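Telomere length regulator taz1 (Schizosaccharomyces pombe, PDB 4ZMI) binds double-stranded telomeric DNA and regulates telomere length and function, represses telomere-adjacent gene expression and is required for normal meiosis or sporulation. Local coordinates at residues Phe33-Phe46 and Ala212-Phe224. Sequence-based numbering, arbitrary orientation.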
ATOM      1  N   PHE A  33      19.009  -0.490  -1.272  1.00 98.16           N
ATOM      2  CA  PHE A  33      18.753   0.067   0.060  1.00 93.48           C
ATOM      3  C   PHE A  33      19.641  -0.542   1.158  1.00 98.96           C
ATOM      4  O   PHE A  33      19.849   0.068   2.208  1.00101.98           O
ATOM      5  CB  PHE A  33      17.278  -0.035   0.479  1.00 77.36           C
ATOM      6  CG  PHE A  33      17.022   0.501   1.858  1.00 67.86           C
ATOM      7  CD1 PHE A  33      16.982   1.866   2.078  1.00 69.59           C
ATOM      8  CD2 PHE A  33      16.878  -0.354   2.943  1.00 77.16           C
ATOM      9  CE1 PHE A  33      16.772   2.379   3.352  1.00 73.99           C
ATOM     10  CE2 PHE A  33      16.672   0.146   4.231  1.00 79.53           C
ATOM     11  CZ  PHE A  33      16.613   1.515   4.432  1.00 76.96           C
ATOM     12  N   SER A  34      20.146  -1.748   0.931  1.00103.46           N
ATOM     13  CA  SER A  34      20.974  -2.397   1.942  1.00112.47           C
ATOM     14  C   SER A  34      22.348  -1.749   2.032  1.00108.81           C
ATOM     15  O   SER A  34      22.979  -1.779   3.078  1.00112.18           O
ATOM     16  CB  SER A  34      21.108  -3.895   1.669  1.00122.29           C
ATOM     17  OG  SER A  34      19.848  -4.533   1.765  1.00123.02           O
ATOM     18  N   GLU A  35      22.796  -1.155   0.932  1.00111.47           N
ATOM     19  CA  GLU A  35      24.104  -0.516   0.883  1.00122.02           C
ATOM     20  C   GLU A  35      24.121   0.796   1.668  1.00124.60           C
ATOM     21  O   GLU A  35      25.086   1.093   2.378  1.00127.41           O
ATOM     22  CB  GLU A  35      24.519  -0.250  -0.570  1.00126.20           C
ATOM     23  CG  GLU A  35      24.363  -1.440  -1.506  1.00127.32           C
ATOM     24  CD  GLU A  35      25.463  -2.467  -1.342  1.00137.19           C
ATOM     25  OE1 GLU A  35      26.527  -2.127  -0.779  1.00141.02           O
ATOM     26  OE2 GLU A  35      25.261  -3.617  -1.785  1.00139.82           O
ATOM     27  N   SER A  36      23.048   1.574   1.554  1.00117.93           N
ATOM     28  CA  SER A  36      23.070   2.950   2.044  1.00117.48           C
ATOM     29  C   SER A  36      22.027   3.249   3.116  1.00115.48           C
ATOM     30  O   SER A  36      21.516   4.366   3.197  1.00114.17           O
ATOM     31  CB  SER A  36      22.897   3.915   0.870  1.00114.49           C
ATOM     32  OG  SER A  36      23.365   3.332  -0.335  1.00109.70           O
ATOM     33  N   SER A  37      21.733   2.261   3.953  1.00118.34           N
ATOM     34  CA  SER A  37      20.711   2.402   4.988  1.00120.24           C
ATOM     35  C   SER A  37      20.936   3.544   5.984  1.00131.07           C
ATOM     36  O   SER A  37      20.207   3.640   6.965  1.00140.66           O
ATOM     37  CB  SER A  37      20.552   1.091   5.766  1.00119.42           C
ATOM     38  OG  SER A  37      20.193   0.025   4.911  1.00118.07           O
ATOM     39  N   LYS A  38      21.942   4.390   5.766  1.00127.56           N
ATOM     40  CA  LYS A  38      22.124   5.568   6.621  1.00118.92           C
ATOM     41  C   LYS A  38      22.293   6.869   5.830  1.00109.81           C
ATOM     42  O   LYS A  38      22.074   7.954   6.366  1.00112.85           O
ATOM     43  CB  LYS A  38      23.262   5.373   7.642  1.00128.76           C
ATOM     44  CG  LYS A  38      24.676   5.658   7.134  1.00131.67           C
ATOM     45  CD  LYS A  38      25.247   6.946   7.726  1.00131.60           C
ATOM     46  CE  LYS A  38      26.740   7.074   7.437  1.00129.49           C
ATOM     47  NZ  LYS A  38      27.283   8.404   7.824  1.00127.46           N
ATOM     48  N   ASP A  39      22.668   6.763   4.559  1.00102.32           N
ATOM     49  CA  ASP A  39      22.769   7.947   3.708  1.00108.90           C
ATOM     50  C   ASP A  39      21.439   8.294   3.031  1.00110.85           C
ATOM     51  O   ASP A  39      21.232   9.433   2.609  1.00115.95           O
ATOM     52  CB  ASP A  39      23.864   7.772   2.659  1.00115.56           C
ATOM     53  CG  ASP A  39      25.234   7.659   3.272  1.00120.68           C
ATOM     54  OD1 ASP A  39      25.353   6.998   4.326  1.00120.06           O
ATOM     55  OD2 ASP A  39      26.190   8.235   2.709  1.00127.13           O
ATOM     56  N   ILE A  40      20.547   7.311   2.925  1.00 99.72           N
ATOM     57  CA  ILE A  40      19.229   7.528   2.336  1.00 92.91           C
ATOM     58  C   ILE A  40      18.327   8.231   3.352  1.00 87.90           C
ATOM     59  O   ILE A  40      17.621   7.594   4.128  1.00 78.62           O
ATOM     60  CB  ILE A  40      18.628   6.200   1.869  1.00 90.87           C
ATOM     61  CG1 ILE A  40      19.643   5.460   0.998  1.00 92.52           C
ATOM     62  CG2 ILE A  40      17.322   6.420   1.103  1.00 89.92           C
ATOM     63  CD1 ILE A  40      19.125   4.178   0.391  1.00101.98           C
ATOM     64  N   VAL A  41      18.372   9.559   3.334  1.00 90.66           N
ATOM     65  CA  VAL A  41      17.773  10.384   4.376  1.00 89.66           C
ATOM     66  C   VAL A  41      16.305  10.712   4.092  1.00 88.18           C
ATOM     67  O   VAL A  41      15.532  10.988   5.007  1.00 86.69           O
ATOM     68  CB  VAL A  41      18.593  11.685   4.569  1.00101.21           C
ATOM     69  CG1 VAL A  41      18.052  12.525   5.720  1.00108.94           C
ATOM     70  CG2 VAL A  41      20.055  11.352   4.820  1.00102.75           C
ATOM     71  N   ASN A  42      15.916  10.674   2.822  1.00 81.10           N
ATOM     72  CA  ASN A  42      14.535  10.944   2.450  1.00 73.06           C
ATOM     73  C   ASN A  42      14.236  10.274   1.113  1.00 80.84           C
ATOM     74  O   ASN A  42      15.157   9.725   0.490  1.00 82.20           O
ATOM     75  CB  ASN A  42      14.278  12.455   2.400  1.00 68.78           C
ATOM     76  CG  ASN A  42      15.299  13.193   1.559  1.00 81.07           C
ATOM     77  OD1 ASN A  42      15.809  12.667   0.567  1.00 86.76           O
ATOM     78  ND2 ASN A  42      15.605  14.421   1.954  1.00 81.94           N
ATOM     79  N   PRO A  43      12.958  10.292   0.676  1.00 74.43           N
ATOM     80  CA  PRO A  43      12.676   9.690  -0.627  1.00 75.32           C
ATOM     81  C   PRO A  43      13.550  10.254  -1.746  1.00 73.15           C
ATOM     82  O   PRO A  43      14.053   9.476  -2.557  1.00 66.35           O
ATOM     83  CB  PRO A  43      11.190  10.020  -0.863  1.00 79.16           C
ATOM     84  CG  PRO A  43      10.740  10.846   0.328  1.00 78.02           C
ATOM     85  CD  PRO A  43      11.717  10.587   1.414  1.00 73.73           C
ATOM     86  N   GLU A  44      13.752  11.568  -1.777  1.00 75.25           N
ATOM     87  CA  GLU A  44      14.573  12.166  -2.829  1.00 82.71           C
ATOM     88  C   GLU A  44      15.974  11.567  -2.860  1.00 82.86           C
ATOM     89  O   GLU A  44      16.553  11.359  -3.935  1.00 85.44           O
ATOM     90  CB  GLU A  44      14.654  13.680  -2.683  1.00 93.74           C
ATOM     91  CG  GLU A  44      15.596  14.333  -3.684  1.00108.42           C
ATOM     92  CD  GLU A  44      15.150  14.144  -5.120  1.00116.44           C
ATOM     93  OE1 GLU A  44      13.924  14.221  -5.376  1.00116.25           O
ATOM     94  OE2 GLU A  44      16.026  13.924  -5.991  1.00118.45           O
ATOM     95  N   SER A  45      16.503  11.264  -1.682  1.00 73.68           N
ATOM     96  CA  SER A  45      17.818  10.628  -1.594  1.00 81.71           C
ATOM     97  C   SER A  45      17.762   9.202  -2.113  1.00 83.43           C
ATOM     98  O   SER A  45      18.703   8.721  -2.763  1.00 84.41           O
ATOM     99  CB  SER A  45      18.331  10.633  -0.156  1.00 76.13           C
ATOM    100  OG  SER A  45      18.378  11.955   0.342  1.00 81.25           O
ATOM    101  N   PHE A  46      16.657   8.530  -1.803  1.00 74.52           N
ATOM    102  CA  PHE A  46      16.415   7.185  -2.295  1.00 74.03           C
ATOM    103  C   PHE A  46      16.455   7.247  -3.815  1.00 75.05           C
ATOM    104  O   PHE A  46      16.990   6.350  -4.474  1.00 83.33           O
ATOM    105  CB  PHE A  46      15.061   6.677  -1.794  1.00 69.39           C
ATOM    106  CG  PHE A  46      14.970   5.188  -1.684  1.00 72.93           C
ATOM    107  CD1 PHE A  46      15.872   4.370  -2.345  1.00 72.56           C
ATOM    108  CD2 PHE A  46      13.968   4.603  -0.921  1.00 71.92           C
ATOM    109  CE1 PHE A  46      15.781   2.994  -2.250  1.00 73.12           C
ATOM    110  CE2 PHE A  46      13.870   3.228  -0.825  1.00 70.69           C
ATOM    111  CZ  PHE A  46      14.780   2.425  -1.494  1.00 73.13           C
ATOM    112  N   ALA A 212       9.384   9.073  12.213  1.00 61.60           N
ATOM    113  CA  ALA A 212      10.540   8.178  12.215  1.00 63.04           C
ATOM    114  C   ALA A 212      11.539   8.557  11.141  1.00 68.17           C
ATOM    115  O   ALA A 212      11.205   9.264  10.194  1.00 70.78           O
ATOM    116  CB  ALA A 212      10.132   6.749  12.074  1.00 51.26           C
ATOM    117  N   SER A 213      12.775   8.105  11.312  1.00 69.03           N
ATOM    118  CA  SER A 213      13.787   8.303  10.298  1.00 72.13           C
ATOM    119  C   SER A 213      13.401   7.491   9.070  1.00 75.33           C
ATOM    120  O   SER A 213      12.806   6.409   9.185  1.00 71.53           O
ATOM    121  CB  SER A 213      15.125   7.809  10.803  1.00 75.95           C
ATOM    122  OG  SER A 213      14.997   6.462  11.209  1.00 81.88           O
ATOM    123  N   PHE A 214      13.749   8.019   7.901  1.00 80.36           N
ATOM    124  CA  PHE A 214      13.446   7.360   6.642  1.00 74.93           C
ATOM    125  C   PHE A 214      13.977   5.925   6.545  1.00 76.67           C
ATOM    126  O   PHE A 214      13.221   5.023   6.200  1.00 75.88           O
ATOM    127  CB  PHE A 214      13.878   8.205   5.438  1.00 69.83           C
ATOM    128  CG  PHE A 214      13.258   7.749   4.144  1.00 71.33           C
ATOM    129  CD1 PHE A 214      11.899   7.888   3.936  1.00 70.44           C
ATOM    130  CD2 PHE A 214      14.020   7.160   3.159  1.00 72.33           C
ATOM    131  CE1 PHE A 214      11.312   7.462   2.764  1.00 72.78           C
ATOM    132  CE2 PHE A 214      13.440   6.742   1.980  1.00 73.59           C
ATOM    133  CZ  PHE A 214      12.083   6.894   1.783  1.00 73.89           C
ATOM    134  N   PRO A 215      15.268   5.697   6.853  1.00 80.43           N
ATOM    135  CA  PRO A 215      15.762   4.323   6.714  1.00 82.22           C
ATOM    136  C   PRO A 215      15.046   3.368   7.652  1.00 80.66           C
ATOM    137  O   PRO A 215      15.006   2.161   7.416  1.00 80.58           O
ATOM    138  CB  PRO A 215      17.221   4.442   7.137  1.00 78.83           C
ATOM    139  CG  PRO A 215      17.252   5.643   7.998  1.00 82.86           C
ATOM    140  CD  PRO A 215      16.334   6.592   7.321  1.00 86.09           C
ATOM    141  N   ALA A 216      14.490   3.913   8.721  1.00 72.21           N
ATOM    142  CA  ALA A 216      13.735   3.094   9.639  1.00 76.14           C
ATOM    143  C   ALA A 216      12.325   2.908   9.089  1.00 79.15           C
ATOM    144  O   ALA A 216      11.730   1.835   9.211  1.00 78.50           O
ATOM    145  CB  ALA A 216      13.701   3.730  11.017  1.00 66.57           C
ATOM    146  N   PHE A 217      11.793   3.970   8.495  1.00 76.01           N
ATOM    147  CA  PHE A 217      10.501   3.897   7.829  1.00 61.96           C
ATOM    148  C   PHE A 217      10.575   2.828   6.752  1.00 63.90           C
ATOM    149  O   PHE A 217       9.780   1.880   6.738  1.00 61.05           O
ATOM    150  CB  PHE A 217      10.139   5.256   7.236  1.00 54.04           C
ATOM    151  CG  PHE A 217       8.865   5.252   6.431  1.00 59.54           C
ATOM    152  CD1 PHE A 217       7.707   4.712   6.950  1.00 56.07           C
ATOM    153  CD2 PHE A 217       8.821   5.814   5.163  1.00 54.40           C
ATOM    154  CE1 PHE A 217       6.532   4.713   6.214  1.00 55.30           C
ATOM    155  CE2 PHE A 217       7.639   5.819   4.434  1.00 53.75           C
ATOM    156  CZ  PHE A 217       6.501   5.271   4.968  1.00 54.77           C
ATOM    157  N   VAL A 218      11.571   2.962   5.884  1.00 61.83           N
ATOM    158  CA  VAL A 218      11.751   2.044   4.774  1.00 63.56           C
ATOM    159  C   VAL A 218      11.859   0.621   5.269  1.00 70.38           C
ATOM    160  O   VAL A 218      11.151  -0.267   4.798  1.00 71.74           O
ATOM    161  CB  VAL A 218      12.984   2.389   3.950  1.00 67.64           C
ATOM    162  CG1 VAL A 218      13.261   1.306   2.920  1.00 68.92           C
ATOM    163  CG2 VAL A 218      12.791   3.732   3.270  1.00 62.33           C
ATOM    164  N   ASN A 219      12.723   0.401   6.247  1.00 70.76           N
ATOM    165  CA  ASN A 219      12.857  -0.941   6.793  1.00 71.06           C
ATOM    166  C   ASN A 219      11.553  -1.473   7.390  1.00 64.63           C
ATOM    167  O   ASN A 219      11.246  -2.650   7.260  1.00 70.88           O
ATOM    168  CB  ASN A 219      14.042  -1.048   7.765  1.00 77.61           C
ATOM    169  CG  ASN A 219      15.363  -1.305   7.038  1.00 93.38           C
ATOM    170  OD1 ASN A 219      15.415  -2.070   6.064  1.00 93.70           O
ATOM    171  ND2 ASN A 219      16.433  -0.658   7.500  1.00 99.01           N
ATOM    172  N   ALA A 220      10.755  -0.615   8.011  1.00 63.95           N
ATOM    173  CA  ALA A 220       9.470  -1.083   8.522  1.00 64.28           C
ATOM    174  C   ALA A 220       8.517  -1.403   7.348  1.00 69.67           C
ATOM    175  O   ALA A 220       7.740  -2.364   7.409  1.00 69.99           O
ATOM    176  CB  ALA A 220       8.856  -0.069   9.494  1.00 57.24           C
ATOM    177  N   VAL A 221       8.603  -0.632   6.270  1.00 67.08           N
ATOM    178  CA  VAL A 221       7.729  -0.868   5.116  1.00 66.20           C
ATOM    179  C   VAL A 221       8.068  -2.214   4.492  1.00 71.69           C
ATOM    180  O   VAL A 221       7.203  -3.077   4.344  1.00 70.75           O
ATOM    181  CB  VAL A 221       7.847   0.262   4.062  1.00 61.01           C
ATOM    182  CG1 VAL A 221       7.149  -0.131   2.770  1.00 60.62           C
ATOM    183  CG2 VAL A 221       7.238   1.529   4.599  1.00 60.38           C
ATOM    184  N   ILE A 222       9.344  -2.391   4.160  1.00 73.94           N
ATOM    185  CA  ILE A 222       9.826  -3.639   3.589  1.00 71.72           C
ATOM    186  C   ILE A 222       9.439  -4.807   4.463  1.00 69.29           C
ATOM    187  O   ILE A 222       8.920  -5.803   3.979  1.00 72.63           O
ATOM    188  CB  ILE A 222      11.354  -3.627   3.426  1.00 79.86           C
ATOM    189  CG1 ILE A 222      11.744  -2.697   2.278  1.00 82.49           C
ATOM    190  CG2 ILE A 222      11.870  -5.038   3.180  1.00 77.88           C
ATOM    191  CD1 ILE A 222      13.194  -2.325   2.255  1.00 84.95           C
ATOM    192  N   HIS A 223       9.667  -4.671   5.759  1.00 68.61           N
ATOM    193  CA  HIS A 223       9.286  -5.723   6.685  1.00 77.16           C
ATOM    194  C   HIS A 223       7.808  -6.050   6.523  1.00 77.65           C
ATOM    195  O   HIS A 223       7.440  -7.215   6.366  1.00 75.52           O
ATOM    196  CB  HIS A 223       9.565  -5.311   8.132  1.00 73.02           C
ATOM    197  CG  HIS A 223       9.570  -6.460   9.096  1.00 87.93           C
ATOM    198  ND1 HIS A 223       8.416  -7.092   9.510  1.00 86.97           N
ATOM    199  CD2 HIS A 223      10.589  -7.082   9.736  1.00 95.34           C
ATOM    200  CE1 HIS A 223       8.724  -8.059  10.357  1.00 86.95           C
ATOM    201  NE2 HIS A 223      10.039  -8.075  10.510  1.00 95.23           N
ATOM    202  N   PHE A 224       6.974  -5.012   6.545  1.00 74.73           N
ATOM    203  CA  PHE A 224       5.523  -5.193   6.520  1.00 71.42           C
ATOM    204  C   PHE A 224       5.022  -5.825   5.230  1.00 70.09           C
ATOM    205  O   PHE A 224       4.154  -6.690   5.263  1.00 69.48           O
ATOM    206  CB  PHE A 224       4.802  -3.868   6.749  1.00 71.28           C
ATOM    207  CG  PHE A 224       3.311  -3.965   6.599  1.00 66.95           C
ATOM    208  CD1 PHE A 224       2.538  -4.476   7.619  1.00 69.46           C
ATOM    209  CD2 PHE A 224       2.687  -3.541   5.447  1.00 56.71           C
ATOM    210  CE1 PHE A 224       1.173  -4.556   7.491  1.00 70.44           C
ATOM    211  CE2 PHE A 224       1.324  -3.628   5.313  1.00 63.66           C
ATOM    212  CZ  PHE A 224       0.566  -4.136   6.335  1.00 59.43           C
TER
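The ring of Phe-33 lies over Val-218 of helix 214-229, entering that helix as a knob whose hole is formed by Pro-215, Val-218, Asn-219 and Ile-222. It rests flat against the valine: CG1 of Val-218 stands 3.6 Å from the centroid of the Phe-33 ring and only 8° off the normal, a well-centred CH-pi contact. Over the opposite face, offset toward the rim, lies Ser-37 OG, which is tethered by a 2.7 Å hydrogen bond to the backbone O of Phe-33. The ring edge meets polar atoms instead, with CE2 of Phe-33 3.1 Å from OD1 of Asn-219; ring and amide planes stand 74° apart, so the two groups are far from stacked. With CG trans to the backbone N (chi1 178°), Phe-33 extends its ring toward the helix.

The segments lie in the all-helical domain of Taz1, assigned by sequence to the TRF family, where the end of helix 5-35, the following turn and the start of helix 43-50 pack along the first turns of helix 214-229. Ile-40 centres an inverse gamma turn in this connection, and its CG2 touches the Phe-214 ring, while Ser-37 O approaches CB of Pro-215.

Pro-43 CD comes over one face of Phe-214 from across the contact, 3.7 Å from the ring centroid in a second CH-pi contact, while Val-218 CG2 of its own helix covers the other. Phe-46 crosses Phe-214 at about a right angle, its CD2 3.6 Å from CE2 at the Phe-214 edge. Asn-42 caps helix 43-50, its OD1 accepting from both N and OG of Ser-45, each at 2.7 Å. Arg-151 of helix 137-154 also touches Phe-214.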